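Local coordinates for SAR-endolysin (Enterobacteria phage P1, PDB 1XJT), which hydrolyses the beta-1,4 glycosidic bonds of the host peptidoglycan once released from the inner membrane into the periplasm, so that the cell lyses and frees the phage, at residues V28-A33 against A105-T110; A113-C118 against R165-R170; A11-A16 against E42-D47. All coordinates share one frame; numbering follows the deposited sequence.

Contact 1 is buried, whereas contacts 2 and 3 are surface contacts, though Arg170 in contact 2 is itself buried. Contacts 1 and 2 use successive parts of helix 103-116: residues 105-110 receive the chain entering helix 32-42, and residues 113-118 face the start of helix 165-179. Both rely on an arginine laid flat, over a phenylalanine ring in contact 1 and against an asparagine amide in contact 2. Contact 3 is of another kind, a backbone bridge and a disulfide between the released signal-anchor segment and the loop after helix 32-42. Glu42, at the end of helix 32-42, packs against Phe114 and Arg170 of contact 2; contacts 1 and 3 do not touch.

Contact 1: V28-A33 against A105-T110; sequences VRTNQA and AFSAMT
Arg29 lays its guanidinium flat on the ring of Phe106, the planes only 13° and the centres 4.4 Å apart. The cation sits off-centre, nearer Phe106 CB and CG, while Arg29 CD takes the place over the ring face, 4.0 Å from the ring centroid, as a CH-pi contact. Its chain runs extended, with CG anti to the backbone N (chi1 -178°). An arginine suits this place because its aliphatic part covers the ring while its nitrogens bond beyond it: NE to Asp103, NH1 to the Gly98 carbonyl and NH2 to that of Met101. Ser107 is small enough to let the loop come close, and its OG accepts a nearly straight bond (169°) from Asn31 N at 3.1 Å, while also bonding to Asp103 O. Thr30 and Thr110 meet methyl to methyl, a pinched approach whose detail is doubtful. Asn31, the N-cap of helix 32-42, accepts from Gly34 N with OD1, while its ND2 bonds to Asn104. The contact seats the start of that helix against helix 103-116, with Glu89 of helix 74-95 binding the backbone nitrogens of Arg29 and Thr30 and Leu177 of helix 165-179 touching Ser107.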
ATOM      1  N   VAL A  28       0.799 -13.237   4.546  1.00 42.01           N
ATOM      2  CA  VAL A  28       0.790 -11.804   4.782  1.00 42.22           C
ATOM      3  C   VAL A  28       0.405 -11.466   6.228  1.00 42.47           C
ATOM      4  O   VAL A  28      -0.443 -12.115   6.836  1.00 42.46           O
ATOM      5  CB  VAL A  28      -0.115 -11.047   3.767  1.00 42.89           C
ATOM      6  CG1 VAL A  28       0.274 -11.379   2.317  1.00 42.00           C
ATOM      7  CG2 VAL A  28      -1.549 -11.312   3.985  1.00 44.01           C
ATOM      8  N   ARG A  29       1.093 -10.486   6.792  1.00 41.83           N
ATOM      9  CA  ARG A  29       0.726  -9.947   8.101  1.00 41.79           C
ATOM     10  C   ARG A  29      -0.386  -8.929   8.020  1.00 42.05           C
ATOM     11  O   ARG A  29      -1.195  -8.814   8.959  1.00 40.29           O
ATOM     12  CB  ARG A  29       1.940  -9.325   8.792  1.00 41.93           C
ATOM     13  CG  ARG A  29       1.679  -8.785  10.172  1.00 41.29           C
ATOM     14  CD  ARG A  29       2.920  -8.307  10.891  1.00 42.80           C
ATOM     15  NE  ARG A  29       2.504  -7.492  12.028  1.00 38.74           N
ATOM     16  CZ  ARG A  29       3.229  -6.591  12.673  1.00 39.90           C
ATOM     17  NH1 ARG A  29       4.474  -6.317  12.324  1.00 38.95           N
ATOM     18  NH2 ARG A  29       2.672  -5.919  13.697  1.00 39.52           N
ATOM     19  N   THR A  30      -0.458  -8.153   6.949  1.00 42.23           N
ATOM     20  CA  THR A  30      -1.433  -7.105   6.991  1.00 42.09           C
ATOM     21  C   THR A  30      -2.836  -7.645   7.223  1.00 42.03           C
ATOM     22  O   THR A  30      -3.209  -8.739   6.746  1.00 42.69           O
ATOM     23  CB  THR A  30      -1.321  -5.999   5.849  1.00 44.28           C
ATOM     24  OG1 THR A  30      -2.305  -6.138   4.846  1.00 49.13           O
ATOM     25  CG2 THR A  30      -0.032  -5.993   5.184  1.00 40.59           C
ATOM     26  N   ASN A  31      -3.576  -6.909   8.048  1.00 41.39           N
ATOM     27  CA  ASN A  31      -4.859  -7.350   8.542  1.00 41.34           C
ATOM     28  C   ASN A  31      -5.982  -7.058   7.570  1.00 41.40           C
ATOM     29  O   ASN A  31      -5.784  -6.435   6.527  1.00 42.05           O
ATOM     30  CB  ASN A  31      -5.130  -6.722   9.938  1.00 41.34           C
ATOM     31  CG  ASN A  31      -5.146  -5.190   9.948  1.00 41.22           C
ATOM     32  OD1 ASN A  31      -5.316  -4.548   8.924  1.00 41.50           O
ATOM     33  ND2 ASN A  31      -5.032  -4.599  11.159  1.00 38.92           N
ATOM     34  N   GLN A  32      -7.160  -7.526   7.908  1.00 42.12           N
ATOM     35  CA  GLN A  32      -8.344  -7.287   7.098  1.00 42.57           C
ATOM     36  C   GLN A  32      -8.553  -5.833   6.671  1.00 42.05           C
ATOM     37  O   GLN A  32      -8.761  -5.547   5.497  1.00 41.67           O
ATOM     38  CB  GLN A  32      -9.542  -7.751   7.882  1.00 43.29           C
ATOM     39  CG  GLN A  32     -10.864  -7.392   7.271  1.00 45.68           C
ATOM     40  CD  GLN A  32     -11.433  -8.526   6.499  1.00 46.86           C
ATOM     41  OE1 GLN A  32     -10.924  -9.642   6.558  1.00 50.35           O
ATOM     42  NE2 GLN A  32     -12.485  -8.252   5.756  1.00 47.18           N
ATOM     43  N   ALA A  33      -8.509  -4.921   7.636  1.00 41.52           N
ATOM     44  CA  ALA A  33      -8.705  -3.503   7.357  1.00 41.20           C
ATOM     45  C   ALA A  33      -7.707  -2.966   6.340  1.00 40.47           C
ATOM     46  O   ALA A  33      -8.077  -2.166   5.479  1.00 40.15           O
ATOM     47  CB  ALA A  33      -8.611  -2.695   8.653  1.00 40.54           C
ATOM     48  N   ALA A 105      -0.760  -0.119  12.511  1.00 40.78           N
ATOM     49  CA  ALA A 105       0.313   0.699  11.920  1.00 40.74           C
ATOM     50  C   ALA A 105       1.032  -0.075  10.797  1.00 40.31           C
ATOM     51  O   ALA A 105       1.247   0.462   9.706  1.00 39.42           O
ATOM     52  CB  ALA A 105       1.309   1.201  13.011  1.00 40.69           C
ATOM     53  N   PHE A 106       1.380  -1.341  11.040  1.00 41.63           N
ATOM     54  CA  PHE A 106       2.068  -2.103  10.027  1.00 41.58           C
ATOM     55  C   PHE A 106       1.240  -2.215   8.745  1.00 41.32           C
ATOM     56  O   PHE A 106       1.753  -2.134   7.639  1.00 39.77           O
ATOM     57  CB  PHE A 106       2.421  -3.513  10.552  1.00 41.43           C
ATOM     58  CG  PHE A 106       3.079  -4.380   9.543  1.00 40.97           C
ATOM     59  CD1 PHE A 106       4.468  -4.346   9.360  1.00 38.21           C
ATOM     60  CD2 PHE A 106       2.326  -5.223   8.731  1.00 39.90           C
ATOM     61  CE1 PHE A 106       5.085  -5.173   8.403  1.00 38.09           C
ATOM     62  CE2 PHE A 106       2.939  -6.019   7.785  1.00 40.33           C
ATOM     63  CZ  PHE A 106       4.317  -5.980   7.615  1.00 39.29           C
ATOM     64  N   SER A 107      -0.054  -2.464   8.908  1.00 40.28           N
ATOM     65  CA  SER A 107      -0.934  -2.636   7.764  1.00 40.46           C
ATOM     66  C   SER A 107      -1.101  -1.343   6.969  1.00 40.40           C
ATOM     67  O   SER A 107      -1.177  -1.377   5.742  1.00 40.34           O
ATOM     68  CB  SER A 107      -2.293  -3.150   8.244  1.00 41.04           C
ATOM     69  OG  SER A 107      -2.171  -4.353   8.951  1.00 39.24           O
ATOM     70  N   ALA A 108      -1.154  -0.220   7.668  1.00 40.10           N
ATOM     71  CA  ALA A 108      -1.281   1.104   7.014  1.00 40.93           C
ATOM     72  C   ALA A 108      -0.028   1.464   6.262  1.00 40.62           C
ATOM     73  O   ALA A 108      -0.075   1.887   5.133  1.00 40.80           O
ATOM     74  CB  ALA A 108      -1.576   2.161   8.052  1.00 40.32           C
HETATM   75  N   MSE A 109       1.100   1.269   6.912  1.00 40.88           N
HETATM   76  CA  MSE A 109       2.413   1.411   6.243  1.00 41.65           C
HETATM   77  C   MSE A 109       2.586   0.547   5.021  1.00 40.95           C
HETATM   78  O   MSE A 109       3.121   1.003   3.991  1.00 40.32           O
HETATM   79  CB  MSE A 109       3.534   1.157   7.246  1.00 42.43           C
HETATM   80  CG  MSE A 109       3.627   2.196   8.315  1.00 41.01           C
HETATM   81 SE   MSE A 109       3.959   4.090   7.725  1.00 44.48          SE
HETATM   82  CE  MSE A 109       5.838   3.889   7.176  1.00 43.99           C
ATOM     83  N   THR A 110       2.215  -0.742   5.130  1.00 40.78           N
ATOM     84  CA  THR A 110       2.223  -1.662   4.001  1.00 40.82           C
ATOM     85  C   THR A 110       1.371  -1.102   2.860  1.00 40.90           C
ATOM     86  O   THR A 110       1.772  -1.121   1.709  1.00 39.84           O
ATOM     87  CB  THR A 110       1.736  -3.076   4.433  1.00 40.43           C
ATOM     88  OG1 THR A 110       2.699  -3.652   5.318  1.00 40.46           O
ATOM     89  CG2 THR A 110       1.703  -4.047   3.257  1.00 39.97           C
TER

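Contact 2: A113-C118 against R165-R170; sequences AFNMGC and RGLKIR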
ATOM      1  N   ALA A 113       3.375   1.644   1.181  1.00 39.85           N
ATOM      2  CA  ALA A 113       4.461   1.127   0.383  1.00 40.66           C
ATOM      3  C   ALA A 113       3.944   0.419  -0.870  1.00 40.99           C
ATOM      4  O   ALA A 113       4.612   0.439  -1.922  1.00 41.94           O
ATOM      5  CB  ALA A 113       5.337   0.210   1.213  1.00 40.19           C
ATOM      6  N   PHE A 114       2.783  -0.238  -0.776  1.00 40.79           N
ATOM      7  CA  PHE A 114       2.185  -0.922  -1.917  1.00 41.13           C
ATOM      8  C   PHE A 114       1.881   0.072  -3.018  1.00 40.87           C
ATOM      9  O   PHE A 114       2.077  -0.214  -4.224  1.00 40.43           O
ATOM     10  CB  PHE A 114       0.885  -1.615  -1.440  1.00 41.74           C
ATOM     11  CG  PHE A 114       0.184  -2.447  -2.476  1.00 40.80           C
ATOM     12  CD1 PHE A 114      -0.639  -1.863  -3.418  1.00 41.14           C
ATOM     13  CD2 PHE A 114       0.274  -3.830  -2.450  1.00 41.69           C
ATOM     14  CE1 PHE A 114      -1.318  -2.633  -4.338  1.00 41.14           C
ATOM     15  CE2 PHE A 114      -0.412  -4.601  -3.366  1.00 42.61           C
ATOM     16  CZ  PHE A 114      -1.190  -3.995  -4.325  1.00 42.04           C
ATOM     17  N   ASN A 115       1.406   1.235  -2.589  1.00 40.64           N
ATOM     18  CA  ASN A 115       0.963   2.308  -3.493  1.00 41.01           C
ATOM     19  C   ASN A 115       2.092   3.172  -4.018  1.00 41.30           C
ATOM     20  O   ASN A 115       2.154   3.435  -5.220  1.00 40.32           O
ATOM     21  CB  ASN A 115      -0.065   3.153  -2.756  1.00 41.24           C
ATOM     22  CG  ASN A 115      -0.629   4.290  -3.593  1.00 41.52           C
ATOM     23  OD1 ASN A 115      -0.828   5.382  -3.058  1.00 42.30           O
ATOM     24  ND2 ASN A 115      -0.904   4.050  -4.863  1.00 41.00           N
HETATM   25  N   MSE A 116       2.995   3.588  -3.137  1.00 41.55           N
HETATM   26  CA  MSE A 116       4.026   4.579  -3.493  1.00 42.34           C
HETATM   27  C   MSE A 116       5.394   3.968  -3.801  1.00 42.33           C
HETATM   28  O   MSE A 116       6.269   4.613  -4.420  1.00 41.57           O
HETATM   29  CB  MSE A 116       4.168   5.554  -2.350  1.00 43.19           C
HETATM   30  CG  MSE A 116       2.854   6.243  -1.986  1.00 45.89           C
HETATM   31 SE   MSE A 116       2.123   7.268  -3.516  1.00 53.05          SE
HETATM   32  CE  MSE A 116       3.278   8.780  -3.302  1.00 51.47           C
ATOM     33  N   GLY A 117       5.582   2.720  -3.379  1.00 41.13           N
ATOM     34  CA  GLY A 117       6.858   2.066  -3.493  1.00 41.08           C
ATOM     35  C   GLY A 117       7.734   2.447  -2.311  1.00 40.57           C
ATOM     36  O   GLY A 117       7.585   3.493  -1.733  1.00 41.22           O
ATOM     37  N   CYS A 118       8.679   1.586  -1.984  1.00 41.04           N
ATOM     38  CA  CYS A 118       9.529   1.766  -0.832  1.00 41.06           C
ATOM     39  C   CYS A 118      10.434   2.984  -0.925  1.00 41.36           C
ATOM     40  O   CYS A 118      10.603   3.686   0.041  1.00 40.41           O
ATOM     41  CB  CYS A 118      10.375   0.514  -0.604  1.00 40.90           C
ATOM     42  SG  CYS A 118      10.897   0.330   1.094  1.00 43.63           S
ATOM     43  N   ARG A 165      -6.068  14.721  -4.973  1.00 48.11           N
ATOM     44  CA  ARG A 165      -7.200  14.560  -4.076  1.00 47.76           C
ATOM     45  C   ARG A 165      -7.304  13.106  -3.616  1.00 47.53           C
ATOM     46  O   ARG A 165      -7.476  12.822  -2.423  1.00 47.56           O
ATOM     47  CB  ARG A 165      -8.472  14.990  -4.804  1.00 47.82           C
ATOM     48  CG  ARG A 165      -9.743  15.003  -3.965  1.00 48.25           C
ATOM     49  CD  ARG A 165     -10.689  16.178  -4.287  1.00 48.57           C
ATOM     50  NE  ARG A 165     -10.646  16.582  -5.697  1.00 49.81           N
ATOM     51  CZ  ARG A 165     -11.288  17.636  -6.200  1.00 50.19           C
ATOM     52  NH1 ARG A 165     -11.194  17.923  -7.495  1.00 50.51           N
ATOM     53  NH2 ARG A 165     -12.040  18.408  -5.424  1.00 51.49           N
ATOM     54  N   GLY A 166      -7.175  12.186  -4.571  1.00 46.94           N
ATOM     55  CA  GLY A 166      -7.275  10.760  -4.285  1.00 46.43           C
ATOM     56  C   GLY A 166      -6.197  10.265  -3.336  1.00 45.32           C
ATOM     57  O   GLY A 166      -6.448   9.389  -2.510  1.00 45.48           O
ATOM     58  N   LEU A 167      -4.994  10.809  -3.462  1.00 44.42           N
ATOM     59  CA  LEU A 167      -3.909  10.417  -2.576  1.00 43.97           C
ATOM     60  C   LEU A 167      -4.066  11.072  -1.207  1.00 43.33           C
ATOM     61  O   LEU A 167      -3.725  10.476  -0.211  1.00 41.73           O
ATOM     62  CB  LEU A 167      -2.537  10.727  -3.182  1.00 44.04           C
ATOM     63  CG  LEU A 167      -2.134   9.795  -4.336  1.00 45.30           C
ATOM     64  CD1 LEU A 167      -0.722  10.116  -4.826  1.00 45.99           C
ATOM     65  CD2 LEU A 167      -2.256   8.326  -3.901  1.00 47.46           C
ATOM     66  N   LYS A 168      -4.609  12.285  -1.158  1.00 43.10           N
ATOM     67  CA  LYS A 168      -4.946  12.880   0.129  1.00 43.17           C
ATOM     68  C   LYS A 168      -5.930  11.980   0.855  1.00 42.90           C
ATOM     69  O   LYS A 168      -5.699  11.553   1.996  1.00 42.56           O
ATOM     70  CB  LYS A 168      -5.566  14.269  -0.039  1.00 43.51           C
ATOM     71  CG  LYS A 168      -4.612  15.326  -0.516  1.00 43.70           C
ATOM     72  CD  LYS A 168      -5.334  16.639  -0.720  1.00 44.59           C
ATOM     73  CE  LYS A 168      -4.504  17.590  -1.577  1.00 45.53           C
ATOM     74  NZ  LYS A 168      -3.050  17.501  -1.227  1.00 45.78           N
ATOM     75  N   ILE A 169      -7.024  11.663   0.179  1.00 41.73           N
ATOM     76  CA  ILE A 169      -8.026  10.778   0.746  1.00 42.08           C
ATOM     77  C   ILE A 169      -7.383   9.456   1.204  1.00 41.72           C
ATOM     78  O   ILE A 169      -7.624   8.992   2.329  1.00 42.86           O
ATOM     79  CB  ILE A 169      -9.155  10.529  -0.279  1.00 41.56           C
ATOM     80  CG1 ILE A 169     -10.012  11.787  -0.432  1.00 43.10           C
ATOM     81  CG2 ILE A 169     -10.024   9.377   0.158  1.00 42.97           C
ATOM     82  CD1 ILE A 169     -11.119  11.642  -1.445  1.00 42.27           C
ATOM     83  N   ARG A 170      -6.551   8.855   0.353  1.00 41.80           N
ATOM     84  CA  ARG A 170      -5.951   7.555   0.682  1.00 41.73           C
ATOM     85  C   ARG A 170      -5.008   7.643   1.879  1.00 41.48           C
ATOM     86  O   ARG A 170      -5.036   6.778   2.768  1.00 41.60           O
ATOM     87  CB  ARG A 170      -5.168   6.949  -0.486  1.00 41.81           C
ATOM     88  CG  ARG A 170      -4.424   5.639  -0.084  1.00 41.07           C
ATOM     89  CD  ARG A 170      -4.085   4.747  -1.255  1.00 42.88           C
ATOM     90  NE  ARG A 170      -3.500   3.467  -0.867  1.00 43.02           N
ATOM     91  CZ  ARG A 170      -3.340   2.442  -1.716  1.00 43.87           C
ATOM     92  NH1 ARG A 170      -3.734   2.556  -2.970  1.00 41.71           N
ATOM     93  NH2 ARG A 170      -2.797   1.302  -1.305  1.00 43.20           N
TER
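Leu167 and Arg170, one turn apart on helix 165-179, face the end of helix 103-116 and carry the contact from their side. Leu167 comes first and spreads its two methyls over different neighbours. CD1 makes the apolar contact, 4.2 Å from the selenium of Met116, a selenomethionine, and this is where a leucine suits the place. CD2 merely packs against the amide oxygen of Asn115, 3.4 Å from OD1, which is itself satisfied by a hydrogen bond from Arg171.

One turn on, Arg170 reaches across with an extended chain that leaves the backbone pointing away from its own N (chi1 175°). Its guanidinium stacks on the Asn115 side chain, the amide and guanidinium planes just 4° apart. Asn115 CB stands over the centre of one face, 3.5 Å from Arg170 CZ, and Asn115 CG lies 3.6 Å from Arg170 NH1. The two side chains slide past each other in opposite directions; because both end in planar groups, amide and guanidinium can lie parallel at contact distance. Phe114 comes to the edge of the guanidinium, its CD1 4.4 Å from Arg170 NH2.

Two partners hold this planar group in its rotation: NE pairs with Glu174 in a salt bridge, and NH2 bonds to Ser111 OG. They probably compensate much of the cost of burying its charge. A long, weak ion pair of NH1 with Glu42 is a minor addition. Glu42 is the inferred catalytic proton donor/acceptor, and Phe114 also touches it, so this packing of helix ends belongs to the helical part of a phage-type lysozyme, glycosyl hydrolase family 24, beside the active site.

Contact 3: A11-A16 against E42-D47; sequences AICAIA and EGCRRD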
ATOM      1  N   ALA A  11     -17.082  -9.127 -14.989  1.00 45.69           N
ATOM      2  CA  ALA A  11     -15.696  -8.810 -15.344  1.00 45.55           C
ATOM      3  C   ALA A  11     -14.969  -8.324 -14.093  1.00 45.48           C
ATOM      4  O   ALA A  11     -13.754  -8.492 -13.939  1.00 45.70           O
ATOM      5  CB  ALA A  11     -15.652  -7.750 -16.428  1.00 45.55           C
ATOM      6  N   ILE A  12     -15.734  -7.716 -13.193  1.00 45.17           N
ATOM      7  CA  ILE A  12     -15.219  -7.237 -11.932  1.00 44.83           C
ATOM      8  C   ILE A  12     -15.203  -8.392 -10.940  1.00 44.61           C
ATOM      9  O   ILE A  12     -16.186  -9.123 -10.822  1.00 44.43           O
ATOM     10  CB  ILE A  12     -16.113  -6.100 -11.406  1.00 45.03           C
ATOM     11  CG1 ILE A  12     -16.356  -5.069 -12.516  1.00 45.32           C
ATOM     12  CG2 ILE A  12     -15.492  -5.447 -10.180  1.00 45.02           C
ATOM     13  CD1 ILE A  12     -17.093  -3.823 -12.055  1.00 45.36           C
ATOM     14  N   CYS A  13     -14.089  -8.555 -10.229  1.00 44.00           N
ATOM     15  CA  CYS A  13     -13.952  -9.641  -9.269  1.00 43.73           C
ATOM     16  C   CYS A  13     -14.156  -9.114  -7.859  1.00 43.28           C
ATOM     17  O   CYS A  13     -14.233  -7.902  -7.644  1.00 43.20           O
ATOM     18  CB  CYS A  13     -12.584 -10.301  -9.405  1.00 43.61           C
ATOM     19  SG  CYS A  13     -11.293  -9.106  -9.776  1.00 43.02           S
ATOM     20  N   ALA A  14     -14.249 -10.039  -6.907  1.00 42.91           N
ATOM     21  CA  ALA A  14     -14.595  -9.710  -5.531  1.00 42.61           C
ATOM     22  C   ALA A  14     -13.358  -9.559  -4.649  1.00 42.17           C
ATOM     23  O   ALA A  14     -12.599 -10.507  -4.458  1.00 41.34           O
ATOM     24  CB  ALA A  14     -15.519 -10.775  -4.959  1.00 42.55           C
ATOM     25  N   ILE A  15     -13.177  -8.361  -4.112  1.00 42.14           N
ATOM     26  CA  ILE A  15     -12.087  -8.093  -3.173  1.00 42.64           C
ATOM     27  C   ILE A  15     -12.215  -8.984  -1.933  1.00 42.36           C
ATOM     28  O   ILE A  15     -11.256  -9.635  -1.525  1.00 42.69           O
ATOM     29  CB  ILE A  15     -12.087  -6.595  -2.776  1.00 42.42           C
ATOM     30  CG1 ILE A  15     -11.530  -5.747  -3.917  1.00 42.86           C
ATOM     31  CG2 ILE A  15     -11.258  -6.351  -1.531  1.00 43.22           C
ATOM     32  CD1 ILE A  15     -12.064  -4.340  -3.920  1.00 43.35           C
ATOM     33  N   ALA A  16     -13.415  -9.021  -1.363  1.00 42.08           N
ATOM     34  CA  ALA A  16     -13.690  -9.828  -0.184  1.00 41.83           C
ATOM     35  C   ALA A  16     -13.244 -11.281  -0.379  1.00 41.60           C
ATOM     36  O   ALA A  16     -12.685 -11.899   0.524  1.00 41.22           O
ATOM     37  CB  ALA A  16     -15.164  -9.759   0.152  1.00 42.03           C
ATOM     38  N   GLU A  42      -7.643   0.159  -5.261  1.00 45.61           N
ATOM     39  CA  GLU A  42      -7.294  -0.382  -6.575  1.00 45.96           C
ATOM     40  C   GLU A  42      -8.503  -0.877  -7.354  1.00 46.10           C
ATOM     41  O   GLU A  42      -8.580  -0.715  -8.572  1.00 46.06           O
ATOM     42  CB  GLU A  42      -6.330  -1.563  -6.410  1.00 46.34           C
ATOM     43  CG  GLU A  42      -5.020  -1.212  -5.737  1.00 47.74           C
ATOM     44  CD  GLU A  42      -4.159  -0.275  -6.567  1.00 49.35           C
ATOM     45  OE1 GLU A  42      -4.457  -0.081  -7.774  1.00 51.79           O
ATOM     46  OE2 GLU A  42      -3.183   0.265  -6.002  1.00 51.66           O
ATOM     47  N   GLY A  43      -9.440  -1.502  -6.654  1.00 46.14           N
ATOM     48  CA  GLY A  43     -10.510  -2.219  -7.324  1.00 46.00           C
ATOM     49  C   GLY A  43      -9.984  -3.567  -7.788  1.00 46.03           C
ATOM     50  O   GLY A  43      -8.788  -3.858  -7.659  1.00 46.14           O
ATOM     51  N   CYS A  44     -10.880  -4.385  -8.330  1.00 45.98           N
ATOM     52  CA  CYS A  44     -10.545  -5.741  -8.749  1.00 45.80           C
ATOM     53  C   CYS A  44     -11.112  -6.032 -10.142  1.00 45.70           C
ATOM     54  O   CYS A  44     -12.312  -5.870 -10.382  1.00 45.37           O
ATOM     55  CB  CYS A  44     -11.076  -6.739  -7.714  1.00 45.79           C
ATOM     56  SG  CYS A  44     -10.562  -8.450  -7.987  1.00 45.54           S
ATOM     57  N   ARG A  45     -10.233  -6.480 -11.043  1.00 45.70           N
ATOM     58  CA  ARG A  45     -10.545  -6.621 -12.472  1.00 45.67           C
ATOM     59  C   ARG A  45      -9.894  -7.868 -13.098  1.00 45.62           C
ATOM     60  O   ARG A  45      -8.677  -8.020 -13.061  1.00 45.71           O
ATOM     61  CB  ARG A  45     -10.044  -5.378 -13.229  1.00 45.65           C
ATOM     62  CG  ARG A  45     -10.774  -4.068 -12.924  1.00 45.70           C
ATOM     63  CD  ARG A  45     -12.281  -4.146 -13.142  1.00 46.36           C
ATOM     64  NE  ARG A  45     -12.871  -2.893 -13.616  1.00 46.71           N
ATOM     65  CZ  ARG A  45     -13.156  -1.843 -12.847  1.00 46.96           C
ATOM     66  NH1 ARG A  45     -13.702  -0.763 -13.390  1.00 47.16           N
ATOM     67  NH2 ARG A  45     -12.902  -1.858 -11.543  1.00 46.73           N
ATOM     68  N   ARG A  46     -10.690  -8.748 -13.699  1.00 45.71           N
ATOM     69  CA  ARG A  46     -10.132  -9.900 -14.416  1.00 45.84           C
ATOM     70  C   ARG A  46      -9.571  -9.523 -15.794  1.00 45.71           C
ATOM     71  O   ARG A  46      -8.725 -10.229 -16.350  1.00 45.85           O
ATOM     72  CB  ARG A  46     -11.184 -10.989 -14.588  1.00 46.06           C
ATOM     73  CG  ARG A  46     -11.467 -11.781 -13.332  1.00 46.32           C
ATOM     74  CD  ARG A  46     -12.434 -12.935 -13.572  1.00 46.67           C
ATOM     75  NE  ARG A  46     -13.062 -13.419 -12.347  1.00 47.58           N
ATOM     76  CZ  ARG A  46     -13.949 -12.730 -11.633  1.00 48.40           C
ATOM     77  NH1 ARG A  46     -14.468 -13.259 -10.534  1.00 48.75           N
ATOM     78  NH2 ARG A  46     -14.313 -11.507 -11.999  1.00 49.01           N
ATOM     79  N   ASP A  47     -10.054  -8.417 -16.348  1.00 45.48           N
ATOM     80  CA  ASP A  47      -9.595  -7.950 -17.641  1.00 45.33           C
ATOM     81  C   ASP A  47      -8.540  -6.856 -17.458  1.00 45.12           C
ATOM     82  O   ASP A  47      -8.781  -5.859 -16.773  1.00 45.11           O
ATOM     83  CB  ASP A  47     -10.779  -7.424 -18.462  1.00 45.35           C
ATOM     84  CG  ASP A  47     -11.762  -8.532 -18.858  1.00 45.81           C
ATOM     85  OD1 ASP A  47     -12.967  -8.233 -19.020  1.00 45.91           O
ATOM     86  OD2 ASP A  47     -11.430  -9.728 -19.031  1.00 46.22           O
TER
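The guanidinium of Arg46 carries Cys13 CB over one face and has Ile12 O at its edge, in plane, where NH2 adds a weak 3.3 Å bond to that carbonyl oxygen; NH1 forms a salt bridge with Asp74. Ile12 CG1 lies over one face of the Arg45 guanidinium, though its nearest atom of that arginine is CD, at 4.2 Å. The segments form a single beta bridge, Ile12 with Arg45, clasped by the Cys13-Cys44 disulfide of the active, soluble endolysin. In the inactive, membrane-bound form Cys44 is paired instead with the catalytic Cys51; the bond to Cys13, from the former signal anchor, thus leaves Cys51 out of that disulfide. Cysteine suits both positions because each points its CB across the contact. The two SG atoms are 2.0 Å apart, with Cys13 SG held between its backbone N and carbonyl carbon (chi1 37°). Ile15 packs beside Cys44, its CG1 4.0 Å from Cys44 CB, and Ile77 of helix 74-95 touches both cysteines. Arg46 N bonds to Ala11 O at 3.1 Å, nearly straight at 170°. Cys13 N, by contrast, reaches Cys44 O at 3.2 Å from above the carbonyl plane, 64° out of it.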